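Local coordinates for protein AGR_C_1268p (Agrobacterium tumefaciens str. C58, PDB 2GHS) that is a regucalcin-like protein of the SMP-30 family that probably binds a divalent metal ion and acts as a gluconolactonase, at residues R202-P207 and A219-D224; A39-D44 and T309-I314. All blocks are in the same frame, centred on the assembly; numbering follows the deposited sequence.

Contact 1. Residues R202-P207 and A219-D224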
ATOM      1  N   ARG A 202       8.541 -11.458   8.836  1.00 10.48           N
ATOM      2  CA  ARG A 202       9.825 -11.624   8.175  1.00  8.51           C
ATOM      3  C   ARG A 202       9.760 -11.038   6.788  1.00  9.72           C
ATOM      4  O   ARG A 202       9.155 -11.624   5.866  1.00 11.22           O
ATOM      5  CB  ARG A 202      10.264 -13.080   8.113  1.00 11.02           C
ATOM      6  CG  ARG A 202      10.501 -13.649   9.467  1.00 18.12           C
ATOM      7  CD  ARG A 202      11.279 -14.963   9.435  1.00 29.01           C
ATOM      8  NE  ARG A 202      11.394 -15.499  10.806  1.00 40.33           N
ATOM      9  CZ  ARG A 202      10.569 -16.401  11.345  1.00 44.44           C
ATOM     10  NH1 ARG A 202       9.576 -16.920  10.630  1.00 43.21           N
ATOM     11  NH2 ARG A 202      10.751 -16.808  12.607  1.00 43.08           N
ATOM     12  N   LEU A 203      10.351  -9.871   6.630  1.00  8.98           N
ATOM     13  CA  LEU A 203      10.313  -9.177   5.338  0.65 10.12           C
ATOM     14  C   LEU A 203      11.291  -9.897   4.397  1.00 12.98           C
ATOM     15  O   LEU A 203      12.489 -10.066   4.712  1.00 11.12           O
ATOM     16  CB  LEU A 203      10.662  -7.698   5.509  0.65 13.46           C
ATOM     17  CG  LEU A 203      10.463  -6.822   4.261  0.65 15.29           C
ATOM     18  CD1 LEU A 203      10.102  -5.384   4.661  0.65 18.06           C
ATOM     19  CD2 LEU A 203      11.711  -6.856   3.406  0.65 18.97           C
HETATM   20  N   MSE A 204      10.769 -10.337   3.272  1.00 11.89           N
HETATM   21  CA  MSE A 204      11.513 -11.113   2.302  1.00 10.12           C
HETATM   22  C   MSE A 204      12.008 -10.214   1.178  1.00 10.75           C
HETATM   23  O   MSE A 204      11.370  -9.227   0.847  1.00 12.32           O
HETATM   24  CB  MSE A 204      10.578 -12.148   1.689  1.00 11.14           C
HETATM   25  CG  MSE A 204       9.786 -12.940   2.703  1.00 10.40           C
HETATM   26 SE   MSE A 204      10.881 -13.932   3.968  1.00 15.93          SE
HETATM   27  CE  MSE A 204      11.604 -15.307   2.809  1.00 16.46           C
ATOM     28  N   ARG A 205      13.138 -10.585   0.579  1.00  9.76           N
ATOM     29  CA  ARG A 205      13.582 -10.017  -0.679  1.00  9.75           C
ATOM     30  C   ARG A 205      13.607 -11.097  -1.740  1.00 11.42           C
ATOM     31  O   ARG A 205      13.895 -12.276  -1.443  1.00  9.75           O
ATOM     32  CB  ARG A 205      14.962  -9.354  -0.520  1.00 11.86           C
ATOM     33  CG  ARG A 205      16.105 -10.270  -0.199  1.00 11.21           C
ATOM     34  CD  ARG A 205      17.542  -9.596  -0.318  1.00 12.12           C
ATOM     35  NE  ARG A 205      18.602 -10.557   0.000  1.00 13.46           N
ATOM     36  CZ  ARG A 205      19.085 -11.506  -0.815  1.00 16.99           C
ATOM     37  NH1 ARG A 205      18.639 -11.635  -2.067  1.00 19.04           N
ATOM     38  NH2 ARG A 205      20.023 -12.340  -0.370  1.00 15.43           N
ATOM     39  N   VAL A 206      13.292 -10.696  -2.966  1.00 11.12           N
ATOM     40  CA  VAL A 206      13.134 -11.599  -4.089  1.00 11.82           C
ATOM     41  C   VAL A 206      13.914 -11.028  -5.308  1.00  9.42           C
ATOM     42  O   VAL A 206      13.655  -9.932  -5.756  1.00 10.42           O
ATOM     43  CB  VAL A 206      11.621 -11.723  -4.491  1.00 13.38           C
ATOM     44  CG1 VAL A 206      11.432 -12.821  -5.555  1.00 14.81           C
ATOM     45  CG2 VAL A 206      10.773 -12.008  -3.307  1.00 16.70           C
ATOM     46  N   PRO A 207      14.872 -11.792  -5.875  1.00  8.83           N
ATOM     47  CA  PRO A 207      15.516 -11.323  -7.086  1.00 10.06           C
ATOM     48  C   PRO A 207      14.578 -11.424  -8.271  1.00 10.49           C
ATOM     49  O   PRO A 207      13.836 -12.414  -8.381  1.00  8.24           O
ATOM     50  CB  PRO A 207      16.731 -12.267  -7.211  1.00 10.52           C
ATOM     51  CG  PRO A 207      16.397 -13.435  -6.484  1.00 16.33           C
ATOM     52  CD  PRO A 207      15.405 -13.077  -5.431  1.00  8.62           C
ATOM     53  N   ALA A 219      12.632 -16.467  -2.602  1.00 12.66           N
ATOM     54  CA  ALA A 219      12.605 -15.395  -1.596  1.00 13.66           C
ATOM     55  C   ALA A 219      13.604 -15.723  -0.509  1.00 13.05           C
ATOM     56  O   ALA A 219      13.749 -16.893  -0.141  1.00 13.14           O
ATOM     57  CB  ALA A 219      11.212 -15.245  -0.993  1.00 15.20           C
ATOM     58  N   GLU A 220      14.289 -14.675  -0.020  1.00 11.96           N
ATOM     59  CA  GLU A 220      15.276 -14.740   1.063  1.00 13.91           C
ATOM     60  C   GLU A 220      14.825 -13.833   2.196  1.00 12.41           C
ATOM     61  O   GLU A 220      14.269 -12.763   1.945  1.00 10.92           O
ATOM     62  CB  GLU A 220      16.628 -14.215   0.573  1.00 15.99           C
ATOM     63  CG  GLU A 220      17.108 -14.825  -0.761  1.00 20.84           C
ATOM     64  CD  GLU A 220      17.551 -16.272  -0.647  1.00 27.16           C
ATOM     65  OE1 GLU A 220      17.964 -16.712   0.459  1.00 27.81           O
ATOM     66  OE2 GLU A 220      17.496 -16.975  -1.685  1.00 26.23           O
ATOM     67  N   VAL A 221      15.077 -14.216   3.439  1.00 14.40           N
ATOM     68  CA  VAL A 221      14.755 -13.341   4.577  1.00 14.28           C
ATOM     69  C   VAL A 221      15.697 -12.151   4.590  1.00 15.98           C
ATOM     70  O   VAL A 221      16.918 -12.315   4.634  1.00 16.49           O
ATOM     71  CB  VAL A 221      14.848 -14.056   5.923  1.00 15.41           C
ATOM     72  CG1 VAL A 221      14.571 -13.103   7.096  1.00 18.42           C
ATOM     73  CG2 VAL A 221      13.893 -15.223   6.003  1.00 21.90           C
ATOM     74  N   PHE A 222      15.141 -10.949   4.516  1.00 12.91           N
ATOM     75  CA  PHE A 222      15.915  -9.725   4.507  1.00 12.50           C
ATOM     76  C   PHE A 222      15.885  -9.022   5.877  1.00 11.71           C
ATOM     77  O   PHE A 222      16.953  -8.688   6.421  1.00 16.40           O
ATOM     78  CB  PHE A 222      15.398  -8.819   3.376  1.00 12.32           C
ATOM     79  CG  PHE A 222      16.113  -7.493   3.236  1.00 12.40           C
ATOM     80  CD1 PHE A 222      17.497  -7.408   3.189  1.00 15.09           C
ATOM     81  CD2 PHE A 222      15.376  -6.332   3.080  1.00 16.27           C
ATOM     82  CE1 PHE A 222      18.124  -6.179   3.017  1.00 14.94           C
ATOM     83  CE2 PHE A 222      16.009  -5.092   2.896  1.00 16.72           C
ATOM     84  CZ  PHE A 222      17.374  -5.020   2.874  1.00 19.68           C
ATOM     85  N   ILE A 223      14.686  -8.821   6.432  1.00 14.30           N
ATOM     86  CA  ILE A 223      14.518  -8.216   7.777  1.00 12.63           C
ATOM     87  C   ILE A 223      13.625  -9.106   8.671  1.00 12.29           C
ATOM     88  O   ILE A 223      12.431  -9.275   8.379  1.00 15.77           O
ATOM     89  CB  ILE A 223      13.911  -6.778   7.674  1.00 13.21           C
ATOM     90  CG1 ILE A 223      14.806  -5.887   6.781  1.00 18.35           C
ATOM     91  CG2 ILE A 223      13.704  -6.191   9.091  1.00 18.28           C
ATOM     92  CD1 ILE A 223      14.155  -4.589   6.284  1.00 17.12           C
ATOM     93  N   ASP A 224      14.230  -9.688   9.723  1.00 15.00           N
ATOM     94  CA  ASP A 224      13.502 -10.516  10.671  1.00 14.44           C
ATOM     95  C   ASP A 224      13.062  -9.591  11.813  1.00 18.07           C
ATOM     96  O   ASP A 224      13.885  -9.140  12.638  1.00 13.75           O
ATOM     97  CB  ASP A 224      14.395 -11.640  11.213  1.00 18.71           C
ATOM     98  CG  ASP A 224      13.622 -12.655  12.052  1.00 24.12           C
ATOM     99  OD1 ASP A 224      12.547 -12.324  12.580  1.00 28.37           O
ATOM    100  OD2 ASP A 224      14.115 -13.787  12.188  1.00 32.04           O
TER
HETATM  101  O   HOH W   1      12.970 -15.163  14.214  1.00 45.07           O
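Arg-205 and Glu-220 exchange two backbone hydrogen bonds between the antiparallel strands 202-207 and 220-224, Arg-205 N to Glu-220 O and Glu-220 N to Arg-205 O, each 2.8 Å. At Leu-203 the regular pairing breaks into a classic beta bulge, with Phe-222 and Ile-223 together facing this one residue. Leu-203 O takes both amides, Phe-222 N at 2.8 Å and Ile-223 N at 3.1 Å, while Leu-203 N donates to Ile-223 O. The extra residue shifts the register by one. These strands form the outer edge of a propeller blade: 202-207 pairs with 192-197 along one edge and with 220-224, the last strand of its sheet, along the other.

Apolar contacts lie on both faces of the pair. Met-204, present as selenomethionine, is bent at its second and third torsions (chi2 -59°, chi3 -70°), which folds it back over the neighbouring strand: SE reaches Val-221 CG2 at 3.9 Å and the terminal CE meets Ala-219 CB at 3.8 Å. Val-206 CG2 touches the same alanine methyl. On the face of Leu-203 and Arg-205, Leu-203 CD2 in the conformer described lies at the ring edge of Phe-222, though a second conformer makes this contact less certain; the Arg-205 side chain runs across that ring's stem, its CG against Phe-222 CB. Tyr-194 meets the same ring from the next strand.

Polar side chains supply the rest. Glu-220 CG lies over one face of the Arg-205 guanidinium, toward its rim, while the glutamate's OE2 pairs with Lys-218. Arg-202 NE makes a weak salt bridge of 3.5 Å to Asp-224 OD2, in the guanidinium plane but with the two planes 79° apart. A water bridges Arg-202 NH2 to that oxygen, and Asp-224 OD1 binds Thr-226.

Contact 2. Residues A39-D44 and T309-I314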
ATOM      1  N   ALA A  39       5.884  15.865  13.436  1.00 12.00           N
ATOM      2  CA  ALA A  39       5.902  17.304  13.242  1.00 12.26           C
ATOM      3  C   ALA A  39       5.292  17.612  11.878  1.00 16.60           C
ATOM      4  O   ALA A  39       5.587  18.622  11.239  1.00 17.85           O
ATOM      5  CB  ALA A  39       7.318  17.826  13.325  1.00 15.99           C
ATOM      6  N   GLY A  40       4.438  16.725  11.423  1.00 13.13           N
ATOM      7  CA  GLY A  40       3.789  16.922  10.132  1.00 13.46           C
ATOM      8  C   GLY A  40       2.398  17.516  10.257  1.00 14.42           C
ATOM      9  O   GLY A  40       2.086  18.304  11.160  1.00 12.66           O
ATOM     10  N   ARG A  41       1.549  17.149   9.319  1.00 11.73           N
ATOM     11  CA  ARG A  41       0.211  17.683   9.299  1.00 14.15           C
ATOM     12  C   ARG A  41      -0.801  16.642   8.905  1.00 12.50           C
ATOM     13  O   ARG A  41      -0.429  15.561   8.409  1.00 11.78           O
ATOM     14  CB  ARG A  41       0.157  18.837   8.335  1.00 17.01           C
ATOM     15  CG  ARG A  41       0.407  18.519   6.916  1.00 18.30           C
ATOM     16  CD  ARG A  41       0.410  19.853   6.161  1.00 32.86           C
ATOM     17  NE  ARG A  41       0.872  19.716   4.785  1.00 39.53           N
ATOM     18  CZ  ARG A  41       0.166  20.013   3.693  1.00 43.69           C
ATOM     19  NH1 ARG A  41      -1.072  20.504   3.768  1.00 43.05           N
ATOM     20  NH2 ARG A  41       0.718  19.820   2.499  1.00 49.56           N
ATOM     21  N   VAL A  42      -2.058  16.962   9.202  1.00  9.34           N
ATOM     22  CA  VAL A  42      -3.214  16.168   8.786  1.00  8.23           C
ATOM     23  C   VAL A  42      -3.613  16.587   7.395  1.00  8.85           C
ATOM     24  O   VAL A  42      -3.962  17.720   7.177  1.00 11.15           O
ATOM     25  CB  VAL A  42      -4.404  16.304   9.765  1.00  8.79           C
ATOM     26  CG1 VAL A  42      -5.611  15.495   9.307  1.00  8.18           C
ATOM     27  CG2 VAL A  42      -3.982  15.896  11.179  1.00 13.78           C
ATOM     28  N   LEU A  43      -3.609  15.633   6.471  1.00  7.69           N
ATOM     29  CA  LEU A  43      -4.047  15.865   5.091  1.00  9.94           C
ATOM     30  C   LEU A  43      -5.544  15.734   4.926  1.00  9.88           C
ATOM     31  O   LEU A  43      -6.129  16.430   4.077  1.00 10.03           O
ATOM     32  CB  LEU A  43      -3.361  14.911   4.132  1.00 10.22           C
ATOM     33  CG  LEU A  43      -1.872  15.110   3.917  1.00 12.29           C
ATOM     34  CD1 LEU A  43      -1.329  14.060   2.976  1.00 13.78           C
ATOM     35  CD2 LEU A  43      -1.601  16.500   3.409  1.00 17.57           C
ATOM     36  N   ASP A  44      -6.151  14.842   5.686  1.00 10.22           N
ATOM     37  CA  ASP A  44      -7.583  14.645   5.646  1.00 10.80           C
ATOM     38  C   ASP A  44      -8.044  14.304   7.056  1.00 11.89           C
ATOM     39  O   ASP A  44      -7.582  13.340   7.651  1.00  9.99           O
ATOM     40  CB  ASP A  44      -7.939  13.531   4.630  1.00 10.36           C
ATOM     41  CG  ASP A  44      -9.439  13.247   4.536  1.00 14.73           C
ATOM     42  OD1 ASP A  44     -10.264  14.091   4.927  1.00 14.70           O
ATOM     43  OD2 ASP A  44      -9.807  12.153   4.081  1.00 14.30           O
ATOM     44  N   THR A 309      -5.397  10.620   7.815  1.00  6.35           N
ATOM     45  CA  THR A 309      -4.354  10.524   6.805  1.00  5.55           C
ATOM     46  C   THR A 309      -3.431  11.712   7.026  1.00  6.46           C
ATOM     47  O   THR A 309      -3.884  12.877   7.113  1.00  7.06           O
ATOM     48  CB  THR A 309      -4.994  10.530   5.399  1.00  8.59           C
ATOM     49  OG1 THR A 309      -5.910   9.418   5.283  1.00 10.57           O
ATOM     50  CG2 THR A 309      -3.989  10.456   4.306  1.00 11.26           C
ATOM     51  N   PHE A 310      -2.150  11.415   7.162  1.00  7.67           N
ATOM     52  CA  PHE A 310      -1.130  12.380   7.563  1.00  6.80           C
ATOM     53  C   PHE A 310      -0.061  12.614   6.500  1.00  6.98           C
ATOM     54  O   PHE A 310       0.072  11.852   5.576  1.00  8.00           O
ATOM     55  CB  PHE A 310      -0.416  11.883   8.818  1.00  7.33           C
ATOM     56  CG  PHE A 310      -1.339  11.463   9.915  1.00  6.01           C
ATOM     57  CD1 PHE A 310      -1.902  12.401  10.790  1.00  6.90           C
ATOM     58  CD2 PHE A 310      -1.672  10.106  10.099  1.00 10.46           C
ATOM     59  CE1 PHE A 310      -2.827  11.992  11.785  1.00  6.80           C
ATOM     60  CE2 PHE A 310      -2.566   9.710  11.113  1.00  7.44           C
ATOM     61  CZ  PHE A 310      -3.161  10.639  11.923  1.00  9.13           C
ATOM     62  N   GLU A 311       0.692  13.676   6.662  1.00  7.68           N
ATOM     63  CA  GLU A 311       1.967  13.879   5.957  1.00  6.73           C
ATOM     64  C   GLU A 311       3.055  14.081   6.996  1.00  8.89           C
ATOM     65  O   GLU A 311       2.903  14.884   7.926  1.00  6.99           O
ATOM     66  CB  GLU A 311       1.858  15.115   5.070  1.00 10.09           C
ATOM     67  CG  GLU A 311       3.017  15.411   4.177  1.00 13.77           C
ATOM     68  CD  GLU A 311       2.817  16.756   3.510  1.00 20.41           C
ATOM     69  OE1 GLU A 311       2.081  16.846   2.530  1.00 26.47           O
ATOM     70  OE2 GLU A 311       3.358  17.772   3.991  1.00 38.74           O
ATOM     71  N   LEU A 312       4.198  13.426   6.830  1.00  8.79           N
ATOM     72  CA  LEU A 312       5.299  13.617   7.779  1.00  7.29           C
ATOM     73  C   LEU A 312       5.937  15.007   7.606  1.00  6.69           C
ATOM     74  O   LEU A 312       5.788  15.624   6.530  1.00  7.23           O
ATOM     75  CB  LEU A 312       6.371  12.548   7.553  1.00  8.42           C
ATOM     76  CG  LEU A 312       6.019  11.082   7.817  1.00  9.17           C
ATOM     77  CD1 LEU A 312       7.278  10.221   7.773  1.00 12.53           C
ATOM     78  CD2 LEU A 312       5.358  10.939   9.162  1.00 12.03           C
ATOM     79  N   GLY A 313       6.662  15.479   8.618  1.00  7.37           N
ATOM     80  CA  GLY A 313       7.334  16.761   8.535  1.00  7.83           C
ATOM     81  C   GLY A 313       8.659  16.740   7.801  1.00  8.45           C
ATOM     82  O   GLY A 313       9.238  17.782   7.516  1.00  8.06           O
ATOM     83  N   ILE A 314       9.141  15.539   7.497  1.00  9.24           N
ATOM     84  CA  ILE A 314      10.490  15.357   6.924  1.00  9.79           C
ATOM     85  C   ILE A 314      10.460  15.148   5.428  1.00 11.72           C
ATOM     86  O   ILE A 314       9.481  14.716   4.821  1.00 13.92           O
ATOM     87  CB  ILE A 314      11.248  14.176   7.594  1.00 14.77           C
ATOM     88  CG1 ILE A 314      10.465  12.866   7.402  1.00 21.35           C
ATOM     89  CG2 ILE A 314      11.517  14.472   9.076  1.00 14.69           C
ATOM     90  CD1 ILE A 314      11.225  11.843   6.736  1.00 25.32           C
TER
HETATM   91  O   HOH W   2       7.140  14.272  11.197  1.00 13.10           O
HETATM   92  O   HOH W   3      -8.492  10.207   5.778  1.00 19.90           O
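Glu-311 and Arg-41 face each other as a hydrogen-bonded antiparallel pair, and their side chains run alongside each other to a salt bridge. Arg-41 NE reaches Glu-311 OE2 at 3.3 Å from above the carboxylate plane, the two flat groups being 82° apart; a weaker bond joins Arg-41 NH2 to Glu-311 OE1. Glu-311 extends with CG anti to its backbone N (chi1 -175°), which carries the carboxylate out beside the guanidinium. Leu-43 packs against both residues, its CG on Glu-311 CB at 3.9 Å and its CD2 over the centre of one guanidinium face of Arg-41.

The backbones bond at Arg-41 N to Glu-311 O, 3.0 Å, and Glu-311 N to Arg-41 O, 2.8 Å. Strand 41-44, from near the N-terminus, is thereby added as the outer strand to a blade whose other three strands, 273-279, 285-290 and 309-311, come from near the C-terminus: the Velcro closure of a beta-propeller.

Leu-43 and Asp-44 both face Thr-309 across a beta bulge. Thr-309 O accepts Leu-43 N at 2.8 Å and, weakly, Asp-44 N. At the same place, Thr-309 OG1 donates to a water, 2.7 Å away, that in turn donates to Asp-44 OD2, an oxygen also salt-bridged to Lys-83. Facing away from Arg-41 and Glu-311, Val-42 CG2 rests against Phe-310 CD1.

In the fold
The two contacts are edge pairings in different sheets of the propeller, their centres 30 Å apart and nearest atoms about 16 Å apart, without touching. Contact 1 joins neighbouring strands, 202-207 and 220-224, through a 12-residue connection. Contact 2 instead brings together segments 265 residues apart in the chain, so contact 1 lies nested within the loop that it closes. Each pair comprises the two outer strands of its blade. Their roles differ: contact 1 completes a blade from consecutive strands, while contact 2 closes the circle of blades around the region where the metal site is predicted.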